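Ofchtiv-allosamidin (Ostrinia furnacalis, PDB 6JMB) probably hydrolyses the beta-1,4 linkages of chitin, as a group IV insect chitinase of glycosyl hydrolase family 18, and binds the inhibitor allosamidin. Local coordinates at residues P276-E280 / S281-G285; G21-V25 / D26-P30; V284-N287 / E288-I292; P259-A263 / P264-S268; D53-D57 / V58-N62. One frame throughout, in Å; residues are numbered along the deposited sequence.

Overall arrangement
Along the chain the order is contact 2, contact 5, contact 4, contact 1 and contact 3. Contacts 1 and 3 run into each other: they share Val-284 and Gly-285 on strand 283-285, their centres lie about 9 Å apart, and Glu-288 of contact 3 binds Thr-278 and Tyr-277 of contact 1. Contact 3 carries the chain on into helix 286-295. Contact 2, in the loop between strands 5-11 and 35-43, touches contact 1 through Gly-21 and Tyr-277, and contact 5 through Val-25 and Asn-62. Contact 4 stands apart, its centre about 44 Å from that of contact 5 across the chain. Contact 1 brings Glu-280 and Tyr-283 to the allosamidin sugars.

Contact 1 of 5, residues P276-E280 / S281-G285; sequences PYTAE and SGYVG. With NAA (2-acetamido-2-deoxy-beta-D-allopyranose), chain B; NAA (2-acetamido-2-deoxy-beta-D-allopyranose), chain C.
With chi1 at 91°, well away from a staggered value, Tyr-283 swings its ring back beside the turn, so that CE1 comes 3.5 Å from Glu-280 CB and OH comes 3.5 Å from Thr-278 CB. Glu-280 holds CG trans to its amide nitrogen (chi1 -169°) and then bends at chi2 (61°), which carries the carboxylate off to the sugar. There OE1 of Glu-280 lies 3.4 Å from C6 of NAA in chain B, while O6 of the same sugar sits at the edge of the tyrosine ring. One face of that ring takes the acetyl methyl of NAA in chain C, whose C8 is 3.5 Å from Tyr-283 CD2 and displaced toward the rim. Thr-278 meets the phenol at an oblique angle.

Between the two limbs runs a type II turn from Glu-280 to Tyr-283, with Gly-282 at positive phi. Its closing bond, from Tyr-283 N to Glu-280 O, is weak at 3.3 Å. Two waters add bonds across the turn. Water 1 donates to Thr-278 OG1, at 2.6 Å, and to Tyr-283 O, and accepts from Glu-280 N; water 2 joins Thr-278 O to Tyr-283 OH. The threonine hydroxyl is also hydrogen-bonded to Glu-288.

Thr-278 OG1, Glu-280 N and Tyr-283 O are thus all held by one water, and the phenol hydroxyl has a partner of its own. That leaves the ring as a carbon surface for an acetyl methyl, a group that chitin's own N-acetylglucosamine units carry as well, so the substrate probably meets Tyr-283 in a similar way.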
# COMPACT_ATOMS: atom_id res chain seq x y z
N PRO A 276 0.16 -19.69 -5.16
CA PRO A 276 -0.34 -20.86 -4.43
C PRO A 276 -0.89 -20.54 -3.05
O PRO A 276 -1.73 -21.30 -2.54
CB PRO A 276 0.87 -21.81 -4.35
CG PRO A 276 2.01 -21.10 -5.00
CD PRO A 276 1.62 -19.71 -5.36
N TYR A 277 -0.43 -19.46 -2.42
CA TYR A 277 -0.85 -19.09 -1.07
C TYR A 277 -1.83 -17.92 -1.04
O TYR A 277 -2.79 -17.95 -0.27
CB TYR A 277 0.38 -18.74 -0.21
CG TYR A 277 1.45 -19.80 -0.26
CD1 TYR A 277 1.25 -21.05 0.33
CD2 TYR A 277 2.66 -19.56 -0.89
CE1 TYR A 277 2.22 -22.03 0.28
CE2 TYR A 277 3.65 -20.54 -0.95
CZ TYR A 277 3.41 -21.77 -0.36
OH TYR A 277 4.38 -22.75 -0.41
N THR A 278 -1.60 -16.89 -1.86
CA THR A 278 -2.54 -15.78 -1.94
C THR A 278 -3.83 -16.18 -2.64
O THR A 278 -4.90 -15.67 -2.31
CB THR A 278 -1.88 -14.57 -2.61
OG1 THR A 278 -1.29 -14.97 -3.85
CG2 THR A 278 -0.78 -14.00 -1.70
N ALA A 279 -3.73 -17.09 -3.62
CA ALA A 279 -4.88 -17.81 -4.18
C ALA A 279 -5.97 -16.89 -4.75
O ALA A 279 -7.16 -17.11 -4.53
CB ALA A 279 -5.47 -18.80 -3.17
N GLU A 280 -5.56 -15.87 -5.50
CA GLU A 280 -6.51 -14.97 -6.15
C GLU A 280 -6.01 -14.65 -7.55
O GLU A 280 -4.97 -14.00 -7.70
CB GLU A 280 -6.68 -13.68 -5.34
CG GLU A 280 -7.84 -12.81 -5.80
CD GLU A 280 -9.18 -13.52 -5.68
OE1 GLU A 280 -9.43 -14.14 -4.62
OE2 GLU A 280 -9.97 -13.47 -6.64
N SER A 281 -6.73 -15.11 -8.57
CA SER A 281 -6.35 -14.79 -9.95
C SER A 281 -6.24 -13.28 -10.12
O SER A 281 -7.11 -12.52 -9.68
CB SER A 281 -7.39 -15.35 -10.92
OG SER A 281 -7.46 -16.76 -10.83
N GLY A 282 -5.15 -12.85 -10.74
CA GLY A 282 -4.92 -11.44 -11.00
C GLY A 282 -3.83 -10.80 -10.16
O GLY A 282 -3.41 -9.69 -10.48
N TYR A 283 -3.37 -11.45 -9.10
CA TYR A 283 -2.23 -10.90 -8.38
C TYR A 283 -1.40 -12.04 -7.80
O TYR A 283 -1.87 -13.19 -7.71
CB TYR A 283 -2.61 -9.82 -7.34
CG TYR A 283 -2.89 -10.32 -5.94
CD1 TYR A 283 -4.16 -10.74 -5.57
CD2 TYR A 283 -1.90 -10.33 -4.97
CE1 TYR A 283 -4.43 -11.18 -4.28
CE2 TYR A 283 -2.16 -10.78 -3.68
CZ TYR A 283 -3.42 -11.20 -3.35
OH TYR A 283 -3.69 -11.63 -2.07
N VAL A 284 -0.16 -11.73 -7.47
CA VAL A 284 0.78 -12.72 -6.95
C VAL A 284 1.78 -12.01 -6.06
O VAL A 284 2.22 -10.90 -6.37
CB VAL A 284 1.45 -13.49 -8.12
CG1 VAL A 284 2.28 -12.56 -8.99
CG2 VAL A 284 2.27 -14.65 -7.59
N GLY A 285 2.10 -12.61 -4.92
CA GLY A 285 3.11 -12.03 -4.06
C GLY A 285 4.50 -12.17 -4.66
O GLY A 285 4.77 -13.08 -5.45
C1 NAA B . -8.36 -9.82 0.76
C2 NAA B . -9.40 -10.48 1.65
C3 NAA B . -9.27 -11.98 1.61
C4 NAA B . -9.31 -12.53 0.23
C5 NAA B . -8.27 -11.83 -0.65
C6 NAA B . -8.40 -12.17 -2.09
C7 NAA B . -9.96 -8.93 3.64
C8 NAA B . -9.67 -8.47 5.08
N2 NAA B . -9.13 -10.02 3.04
O3 NAA B . -7.97 -12.30 2.13
O4 NAA B . -8.94 -13.92 0.31
O5 NAA B . -8.44 -10.36 -0.62
O6 NAA B . -7.86 -11.03 -2.79
O7 NAA B . -10.86 -8.43 3.00
C1 NAA C . -5.93 -5.49 -0.60
C2 NAA C . -5.53 -6.94 -0.81
C3 NAA C . -6.69 -7.86 -0.74
C4 NAA C . -7.43 -7.70 0.57
C5 NAA C . -7.83 -6.24 0.74
C6 NAA C . -8.52 -5.97 2.05
C7 NAA C . -3.45 -7.24 -2.27
C8 NAA C . -2.81 -7.20 -3.66
N2 NAA C . -4.90 -6.94 -2.17
O3 NAA C . -7.57 -7.56 -1.87
O4 NAA C . -8.63 -8.49 0.63
O5 NAA C . -6.63 -5.41 0.71
O6 NAA C . -8.91 -4.61 2.05
O7 NAA C . -2.83 -7.51 -1.31
O HOH W 1 -2.91 -15.04 -5.89
O HOH W 2 -5.60 -13.40 -1.50

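Contact 2 of 5, residues G21-V25 / D26-P30; sequences GKFDV and DDIDP
Phe-23 and Asp-27 run antiparallel past each other, which places Asp-27 CB squarely over the phenyl ring, 3.6 Å from the ring centroid of Phe-23 and only 7° off its normal, a CH-pi contact. Phe-23 CG, trans to the backbone N (chi1 -170°), brings the ring there. Ile-28 is set roughly perpendicular to the phenylalanine, with CG1 at the ring's edge, 3.6 Å from Phe-23 CE1. Tyr-10 and Phe-352 add further ring contacts to Phe-23.

The carboxylate of Asp-27 reaches back along the chain: OD2 takes the N-H of Asp-24 on its anti lone pair, at 2.9 Å and almost straight (176°). In return Asp-27 N donates to Asp-24 O at 2.9 Å, which together with the bond from Ile-28 N to Val-25 O makes a short 3-10 turn in the loop between strands 5-11 and 35-43. Asp-24 and Asp-26 stand abreast; water 3 donates to Asp-26 OD2 and, weakly, to Asp-24 OD2.

An alanine in place of Phe-23 would be likely to strip Asp-27 CB and Ile-28 CG1 of the ring they pack on and open a gap beside Tyr-10.

Asp-24 OD2 stands 4.2 Å from Asp-26 OD1 and 4.3 Å from Asp-27 OD2, so three acidic groups crowd together. Lys-22 NZ, in a salt bridge of 3.0 Å to the syn lone pair of Asp-24 OD1, probably offsets part of that charge; Thr-15 binds both, its OG1 to Asp-24 OD1 and its O to Lys-22 NZ.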
# COMPACT_ATOMS: atom_id res chain seq x y z
N GLY A 21 3.78 -20.08 2.91
CA GLY A 21 3.11 -18.80 2.73
C GLY A 21 2.62 -18.18 4.03
O GLY A 21 2.31 -16.99 4.07
N LYS A 22 2.53 -18.99 5.08
CA LYS A 22 2.02 -18.51 6.36
C LYS A 22 2.94 -17.42 6.91
O LYS A 22 4.15 -17.59 6.97
CB LYS A 22 1.96 -19.67 7.35
CG LYS A 22 1.33 -19.31 8.69
CD LYS A 22 1.20 -20.55 9.57
CE LYS A 22 0.90 -20.20 11.02
NZ LYS A 22 -0.39 -19.49 11.18
N PHE A 23 2.35 -16.29 7.30
CA PHE A 23 3.13 -15.17 7.81
C PHE A 23 2.40 -14.61 9.02
O PHE A 23 1.32 -14.04 8.88
CB PHE A 23 3.32 -14.10 6.73
CG PHE A 23 4.31 -13.02 7.10
CD1 PHE A 23 3.97 -12.02 8.00
CD2 PHE A 23 5.57 -12.99 6.53
CE1 PHE A 23 4.87 -11.02 8.33
CE2 PHE A 23 6.47 -11.99 6.85
CZ PHE A 23 6.12 -11.01 7.75
N ASP A 24 2.99 -14.80 10.19
CA ASP A 24 2.43 -14.40 11.47
C ASP A 24 3.18 -13.17 11.98
O ASP A 24 4.18 -12.73 11.41
CB ASP A 24 2.59 -15.52 12.51
CG ASP A 24 1.97 -16.83 12.06
OD1 ASP A 24 0.95 -16.80 11.36
OD2 ASP A 24 2.51 -17.89 12.43
N VAL A 25 2.69 -12.62 13.10
CA VAL A 25 3.37 -11.49 13.72
C VAL A 25 4.84 -11.81 13.97
O VAL A 25 5.72 -10.97 13.74
CB VAL A 25 2.66 -11.04 15.01
CG1 VAL A 25 3.54 -10.07 15.81
CG2 VAL A 25 1.32 -10.39 14.69
N ASP A 26 5.14 -13.02 14.42
CA ASP A 26 6.53 -13.33 14.75
C ASP A 26 7.41 -13.57 13.52
O ASP A 26 8.60 -13.86 13.69
CB ASP A 26 6.64 -14.46 15.78
CG ASP A 26 6.18 -15.81 15.26
OD1 ASP A 26 5.83 -15.93 14.07
OD2 ASP A 26 6.18 -16.76 16.06
N ASP A 27 6.86 -13.46 12.32
CA ASP A 27 7.66 -13.43 11.10
C ASP A 27 8.16 -12.04 10.75
O ASP A 27 9.00 -11.90 9.87
CB ASP A 27 6.84 -13.99 9.93
CG ASP A 27 6.71 -15.49 9.99
OD1 ASP A 27 7.75 -16.18 9.90
OD2 ASP A 27 5.58 -15.99 10.14
N ILE A 28 7.65 -11.01 11.43
CA ILE A 28 8.05 -9.64 11.17
C ILE A 28 9.42 -9.38 11.78
O ILE A 28 9.67 -9.73 12.94
CB ILE A 28 7.02 -8.66 11.75
CG1 ILE A 28 5.66 -8.85 11.07
CG2 ILE A 28 7.51 -7.22 11.64
CD1 ILE A 28 4.55 -8.05 11.69
N ASP A 29 10.30 -8.75 11.00
CA ASP A 29 11.55 -8.24 11.54
C ASP A 29 11.31 -6.78 11.91
O ASP A 29 11.22 -5.93 11.02
CB ASP A 29 12.65 -8.33 10.50
CG ASP A 29 14.01 -7.99 11.07
OD1 ASP A 29 14.09 -7.17 12.01
OD2 ASP A 29 15.01 -8.56 10.60
N PRO A 30 11.20 -6.45 13.20
CA PRO A 30 10.83 -5.08 13.58
C PRO A 30 11.94 -4.06 13.39
O PRO A 30 11.69 -2.86 13.59
CB PRO A 30 10.46 -5.22 15.06
CG PRO A 30 11.31 -6.36 15.53
CD PRO A 30 11.42 -7.32 14.37
O HOH W 3 3.04 -17.49 15.67

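Contact 3 of 5, residues V284-N287 / E288-I292; sequences VGYN and EFCYI
Glu-288 CB packs 3.6 Å from Val-284 CG2 and 3.5 Å from Gly-285 O, where the strand gives way to the helix. CG, placed opposite the carbonyl carbon and next to the backbone N (chi1 -64°), runs beside Asn-287, whose OD1 is 3.7 Å from Glu-288 CG; the amide of Asn-287 and the carboxylate are turned only 16° from each other. Extended past CG, the chain carries the carboxylate back to the start of the helix. At the tip, OE1 accepts the N-H of Gly-285 on its anti lone pair, at 2.9 Å and 163°, and also binds Thr-278 OG1, while OE2 takes Tyr-277 N.

Gly-285 is the N-cap of helix 286-295 and Glu-288 its third helical residue, so this is one half of a capping box; the reciprocal half is absent because glycine has no side chain to give. The helix follows strand 283-285, antiparallel to strand 243-256, and probably belongs to the alpha+beta insertion domain known from family 18 chitinases.

One turn on from Tyr-286, Cys-290 CB lies over a face of its ring, 3.9 Å from the centroid of Tyr-286, and SG makes an oblique sulfur-aromatic contact with that ring before it reaches Cys-356 in a disulfide. Phe-289 N donates to Gly-285 O at 2.8 Å, and Val-284 CG1 rests 3.9 Å from Phe-289 CB, whose ring goes on to meet Trp-299 and Phe-321 edge-to-face.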
# COMPACT_ATOMS: atom_id res chain seq x y z
N VAL A 284 -0.16 -11.73 -7.47
CA VAL A 284 0.78 -12.72 -6.95
C VAL A 284 1.78 -12.01 -6.06
O VAL A 284 2.22 -10.90 -6.37
CB VAL A 284 1.45 -13.49 -8.12
CG1 VAL A 284 2.28 -12.56 -8.99
CG2 VAL A 284 2.27 -14.65 -7.59
N GLY A 285 2.10 -12.61 -4.92
CA GLY A 285 3.11 -12.03 -4.06
C GLY A 285 4.50 -12.17 -4.66
O GLY A 285 4.77 -13.08 -5.45
N TYR A 286 5.39 -11.24 -4.31
CA TYR A 286 6.77 -11.38 -4.77
C TYR A 286 7.37 -12.71 -4.33
O TYR A 286 8.07 -13.36 -5.10
CB TYR A 286 7.65 -10.21 -4.30
CG TYR A 286 9.09 -10.41 -4.70
CD1 TYR A 286 9.50 -10.18 -6.01
CD2 TYR A 286 10.03 -10.89 -3.79
CE1 TYR A 286 10.82 -10.40 -6.39
CE2 TYR A 286 11.35 -11.11 -4.17
CZ TYR A 286 11.73 -10.86 -5.47
OH TYR A 286 13.04 -11.08 -5.86
N ASN A 287 7.10 -13.12 -3.08
CA ASN A 287 7.60 -14.41 -2.60
C ASN A 287 7.15 -15.53 -3.52
O ASN A 287 7.95 -16.41 -3.88
CB ASN A 287 7.15 -14.67 -1.16
CG ASN A 287 5.64 -14.76 -1.00
OD1 ASN A 287 4.88 -13.98 -1.58
ND2 ASN A 287 5.19 -15.70 -0.17
N GLU A 288 5.90 -15.49 -3.95
CA GLU A 288 5.37 -16.54 -4.81
C GLU A 288 5.96 -16.45 -6.21
O GLU A 288 6.32 -17.47 -6.80
CB GLU A 288 3.85 -16.42 -4.88
CG GLU A 288 3.17 -16.65 -3.54
CD GLU A 288 1.69 -16.34 -3.58
OE1 GLU A 288 1.32 -15.23 -4.03
OE2 GLU A 288 0.90 -17.20 -3.15
N PHE A 289 6.08 -15.24 -6.75
CA PHE A 289 6.48 -15.14 -8.15
C PHE A 289 7.98 -15.31 -8.34
O PHE A 289 8.42 -15.91 -9.33
CB PHE A 289 5.99 -13.86 -8.80
CG PHE A 289 6.00 -13.94 -10.30
CD1 PHE A 289 5.26 -14.93 -10.94
CD2 PHE A 289 6.77 -13.08 -11.07
CE1 PHE A 289 5.28 -15.06 -12.31
CE2 PHE A 289 6.79 -13.20 -12.46
CZ PHE A 289 6.03 -14.19 -13.08
N CYS A 290 8.80 -14.81 -7.41
CA CYS A 290 10.23 -15.07 -7.52
C CYS A 290 10.51 -16.56 -7.48
O CYS A 290 11.39 -17.06 -8.20
CB CYS A 290 11.02 -14.29 -6.46
SG CYS A 290 10.98 -14.87 -4.73
N TYR A 291 9.76 -17.30 -6.67
CA TYR A 291 9.94 -18.75 -6.61
C TYR A 291 9.52 -19.40 -7.92
O TYR A 291 10.23 -20.27 -8.45
CB TYR A 291 9.16 -19.32 -5.44
CG TYR A 291 9.40 -20.79 -5.23
CD1 TYR A 291 10.57 -21.25 -4.65
CD2 TYR A 291 8.46 -21.73 -5.64
CE1 TYR A 291 10.79 -22.61 -4.47
CE2 TYR A 291 8.67 -23.08 -5.47
CZ TYR A 291 9.84 -23.51 -4.88
OH TYR A 291 10.05 -24.86 -4.70
N ILE A 292 8.37 -18.99 -8.46
CA ILE A 292 7.90 -19.50 -9.75
C ILE A 292 8.96 -19.28 -10.83
O ILE A 292 9.28 -20.19 -11.60
CB ILE A 292 6.54 -18.86 -10.11
CG1 ILE A 292 5.42 -19.55 -9.32
CG2 ILE A 292 6.29 -18.92 -11.61
CD1 ILE A 292 4.12 -18.78 -9.27

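Contact 4 of 5, residues P259-A263 / P264-S268; sequences PSVNA and PNSPS
Pro-264 follows directly on Ala-263, its CD 3.4 Å from Ala-263 CB, a spacing set largely by the prolyl peptide bond between them. The proline leads a type II turn from Ala-263 to Ser-266, and Asn-265 takes the next corner at positive phi (66°); its ND2 is hydrogen-bonded to Glu-213 O. Ser-266 does the closing. With OG lying next to its own backbone N (chi1 -59°), it donates to Ala-263 O at 2.6 Å, coming in 34° away from the carbonyl plane, whereas Ser-266 N to the same oxygen is a weak bond of 3.4 Å. Thr-203 OG1 is hydrogen-bonded to both Ala-263 O and Ser-266 N, so the hydroxyls of two residues brace the turn. Ser-266 OG also lies 3.6 Å from Val-261 CG1. After it, Pro-267 O and Val-261 O both lie near water 4.

This loop runs between strand 243-256 and strand 268-269, and the centre of the contact lies about 27 Å from the centre of the chain. Asn-262 packs on Leu-256 and on Phe-313 and gives its carbonyl to Trp-318 NE1, Pro-264 leans on Tyr-311 of strand 309-314, and Ser-268 touches Phe-254 of strand 243-256.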
# COMPACT_ATOMS: atom_id res chain seq x y z
N PRO A 259 -0.76 -14.77 -27.22
CA PRO A 259 0.56 -14.94 -26.58
C PRO A 259 1.73 -14.40 -27.38
O PRO A 259 2.77 -14.12 -26.79
CB PRO A 259 0.66 -16.46 -26.37
CG PRO A 259 -0.77 -16.92 -26.29
CD PRO A 259 -1.52 -16.03 -27.27
N SER A 260 1.60 -14.27 -28.71
CA SER A 260 2.71 -13.72 -29.48
C SER A 260 2.82 -12.21 -29.37
O SER A 260 3.80 -11.64 -29.85
CB SER A 260 2.61 -14.15 -30.95
OG SER A 260 1.47 -13.58 -31.56
N VAL A 261 1.84 -11.55 -28.77
CA VAL A 261 1.86 -10.10 -28.57
C VAL A 261 1.93 -9.89 -27.06
O VAL A 261 0.91 -9.94 -26.36
CB VAL A 261 0.64 -9.42 -29.19
CG1 VAL A 261 0.74 -7.92 -29.03
CG2 VAL A 261 0.54 -9.79 -30.67
N ASN A 262 3.15 -9.70 -26.54
CA ASN A 262 3.42 -9.86 -25.12
C ASN A 262 4.19 -8.69 -24.53
O ASN A 262 4.76 -8.81 -23.44
CB ASN A 262 4.15 -11.19 -24.87
CG ASN A 262 5.30 -11.40 -25.84
OD1 ASN A 262 6.07 -10.48 -26.12
ND2 ASN A 262 5.42 -12.61 -26.36
N ALA A 263 4.22 -7.55 -25.22
CA ALA A 263 4.79 -6.35 -24.66
C ALA A 263 3.82 -5.78 -23.63
O ALA A 263 2.65 -6.16 -23.57
CB ALA A 263 5.02 -5.33 -25.77
N PRO A 264 4.27 -4.84 -22.79
CA PRO A 264 3.32 -4.02 -22.05
C PRO A 264 2.37 -3.36 -23.04
O PRO A 264 2.72 -3.11 -24.19
CB PRO A 264 4.21 -2.98 -21.35
CG PRO A 264 5.57 -3.60 -21.32
CD PRO A 264 5.67 -4.42 -22.57
N ASN A 265 1.14 -3.12 -22.59
CA ASN A 265 0.08 -2.52 -23.40
C ASN A 265 -0.36 -3.41 -24.57
O ASN A 265 -0.76 -2.92 -25.62
CB ASN A 265 0.41 -1.10 -23.84
CG ASN A 265 0.24 -0.13 -22.71
OD1 ASN A 265 -0.89 0.17 -22.31
ND2 ASN A 265 1.35 0.33 -22.14
N SER A 266 -0.30 -4.72 -24.36
CA SER A 266 -0.85 -5.70 -25.29
C SER A 266 -2.23 -6.14 -24.83
O SER A 266 -2.46 -6.30 -23.62
CB SER A 266 0.05 -6.93 -25.34
OG SER A 266 1.36 -6.61 -25.75
N PRO A 267 -3.15 -6.36 -25.77
CA PRO A 267 -4.50 -6.81 -25.40
C PRO A 267 -4.49 -7.98 -24.43
O PRO A 267 -3.73 -8.95 -24.57
CB PRO A 267 -5.10 -7.20 -26.76
CG PRO A 267 -4.44 -6.26 -27.72
CD PRO A 267 -3.03 -6.09 -27.21
N SER A 268 -5.37 -7.89 -23.43
CA SER A 268 -5.55 -8.89 -22.41
C SER A 268 -7.00 -9.36 -22.40
O SER A 268 -7.91 -8.62 -22.79
CB SER A 268 -5.20 -8.31 -21.03
OG SER A 268 -5.62 -9.17 -19.98
O HOH W 4 -2.11 -9.94 -26.66

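Contact 5 of 5, residues D53-D57 / V58-N62; sequences DPELD and VERGN
Leu-56 CD1 lies over one face of the Arg-60 guanidinium, 4.0 Å from NH1, and the same methyl comes 3.6 Å from CG of the Asn-62 amide; the leucine and asparagine side chains pass each other at a slant. Glu-55 and Glu-59 run alongside each other, their carboxylates turned 22° apart, with Glu-55 OE1 3.7 Å from Glu-59 CG. The carboxylate of Asp-57 is met from above its plane by Asp-53 N, whose bond to Asp-57 OD2 is 3.0 Å long.

Two torsions bring the leucine there: in Leu-56, chi1 of 173°, with CG trans to the backbone N, and chi2 of 65° set CG and CD1 against CB and ND2 of Asn-62. Beyond it, Tyr-38 OH is hydrogen-bonded to both Asp-57 OD1 and Asn-62 ND2, which ties these two polar ends together. A serine in place of Leu-56 would probably leave the guanidinium face of Arg-60 without its methyl and open a gap beside the Asn-62 amide.

The backbone widens here. Pro-54 O accepts from both Val-58 N and Glu-59 N, each at 2.9 Å, and Arg-60 N skips to Glu-55 O, also 2.9 Å. At the end Asn-62 N donates to Leu-56 O, 3.1 Å away.

Asp-53 is the N-cap of helix 54-59, which contains a pi-type turn; Gly-61, at positive phi, follows its end and N-caps helix 62-67. Both short helices lie between the parallel strands 35-43 and 77-83 of the family 18 barrel, after the short strand 49-51.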
# COMPACT_ATOMS: atom_id res chain seq x y z
N ASP A 53 -11.61 -9.26 12.55
CA ASP A 53 -11.37 -10.68 12.78
C ASP A 53 -11.12 -10.86 14.27
O ASP A 53 -9.99 -11.14 14.70
CB ASP A 53 -10.19 -11.17 11.93
CG ASP A 53 -10.00 -12.68 11.99
OD1 ASP A 53 -10.75 -13.37 12.72
OD2 ASP A 53 -9.08 -13.17 11.31
N PRO A 54 -12.15 -10.69 15.10
CA PRO A 54 -11.93 -10.68 16.56
C PRO A 54 -11.31 -11.95 17.10
O PRO A 54 -10.55 -11.89 18.07
CB PRO A 54 -13.33 -10.43 17.13
CG PRO A 54 -14.28 -10.80 16.02
CD PRO A 54 -13.56 -10.45 14.75
N GLU A 55 -11.58 -13.11 16.49
CA GLU A 55 -10.94 -14.34 16.96
C GLU A 55 -9.42 -14.22 16.91
O GLU A 55 -8.73 -14.60 17.87
CB GLU A 55 -11.43 -15.54 16.15
CG GLU A 55 -10.78 -16.88 16.52
CD GLU A 55 -11.11 -17.35 17.93
OE1 GLU A 55 -12.10 -16.86 18.51
OE2 GLU A 55 -10.38 -18.22 18.45
N LEU A 56 -8.89 -13.67 15.82
CA LEU A 56 -7.45 -13.44 15.71
C LEU A 56 -7.03 -12.21 16.50
O LEU A 56 -6.14 -12.28 17.37
CB LEU A 56 -7.10 -13.24 14.23
CG LEU A 56 -5.66 -12.82 13.91
CD1 LEU A 56 -4.70 -13.93 14.32
CD2 LEU A 56 -5.52 -12.49 12.43
N ASP A 57 -7.66 -11.06 16.22
CA ASP A 57 -7.18 -9.78 16.72
C ASP A 57 -7.26 -9.70 18.23
O ASP A 57 -6.38 -9.13 18.88
CB ASP A 57 -8.04 -8.63 16.15
CG ASP A 57 -8.17 -8.63 14.62
OD1 ASP A 57 -7.20 -8.99 13.91
OD2 ASP A 57 -9.25 -8.24 14.13
N VAL A 58 -8.35 -10.22 18.80
CA VAL A 58 -8.67 -10.04 20.22
C VAL A 58 -8.46 -11.34 21.00
O VAL A 58 -7.62 -11.40 21.90
CB VAL A 58 -10.09 -9.47 20.40
CG1 VAL A 58 -10.40 -9.28 21.88
CG2 VAL A 58 -10.25 -8.16 19.63
N GLU A 59 -9.21 -12.39 20.65
CA GLU A 59 -9.17 -13.63 21.44
C GLU A 59 -7.79 -14.27 21.42
O GLU A 59 -7.29 -14.73 22.46
CB GLU A 59 -10.23 -14.60 20.92
CG GLU A 59 -10.20 -15.98 21.58
CD GLU A 59 -10.35 -15.91 23.09
OE1 GLU A 59 -11.11 -15.04 23.58
OE2 GLU A 59 -9.72 -16.73 23.78
N ARG A 60 -7.14 -14.30 20.26
CA ARG A 60 -5.80 -14.86 20.15
C ARG A 60 -4.70 -13.83 20.37
O ARG A 60 -3.52 -14.15 20.20
CB ARG A 60 -5.62 -15.57 18.80
CG ARG A 60 -6.54 -16.78 18.65
CD ARG A 60 -6.51 -17.38 17.26
NE ARG A 60 -5.20 -17.94 16.92
CZ ARG A 60 -4.76 -18.14 15.69
NH1 ARG A 60 -5.50 -17.80 14.64
NH2 ARG A 60 -3.55 -18.65 15.50
N GLY A 61 -5.07 -12.60 20.74
CA GLY A 61 -4.11 -11.60 21.16
C GLY A 61 -3.26 -11.00 20.07
O GLY A 61 -2.17 -10.50 20.36
N ASN A 62 -3.74 -11.00 18.82
CA ASN A 62 -2.88 -10.59 17.71
C ASN A 62 -2.55 -9.10 17.75
O ASN A 62 -1.42 -8.72 17.43
CB ASN A 62 -3.49 -11.01 16.38
CG ASN A 62 -2.44 -11.35 15.34
OD1 ASN A 62 -1.52 -12.12 15.61
ND2 ASN A 62 -2.58 -10.79 14.15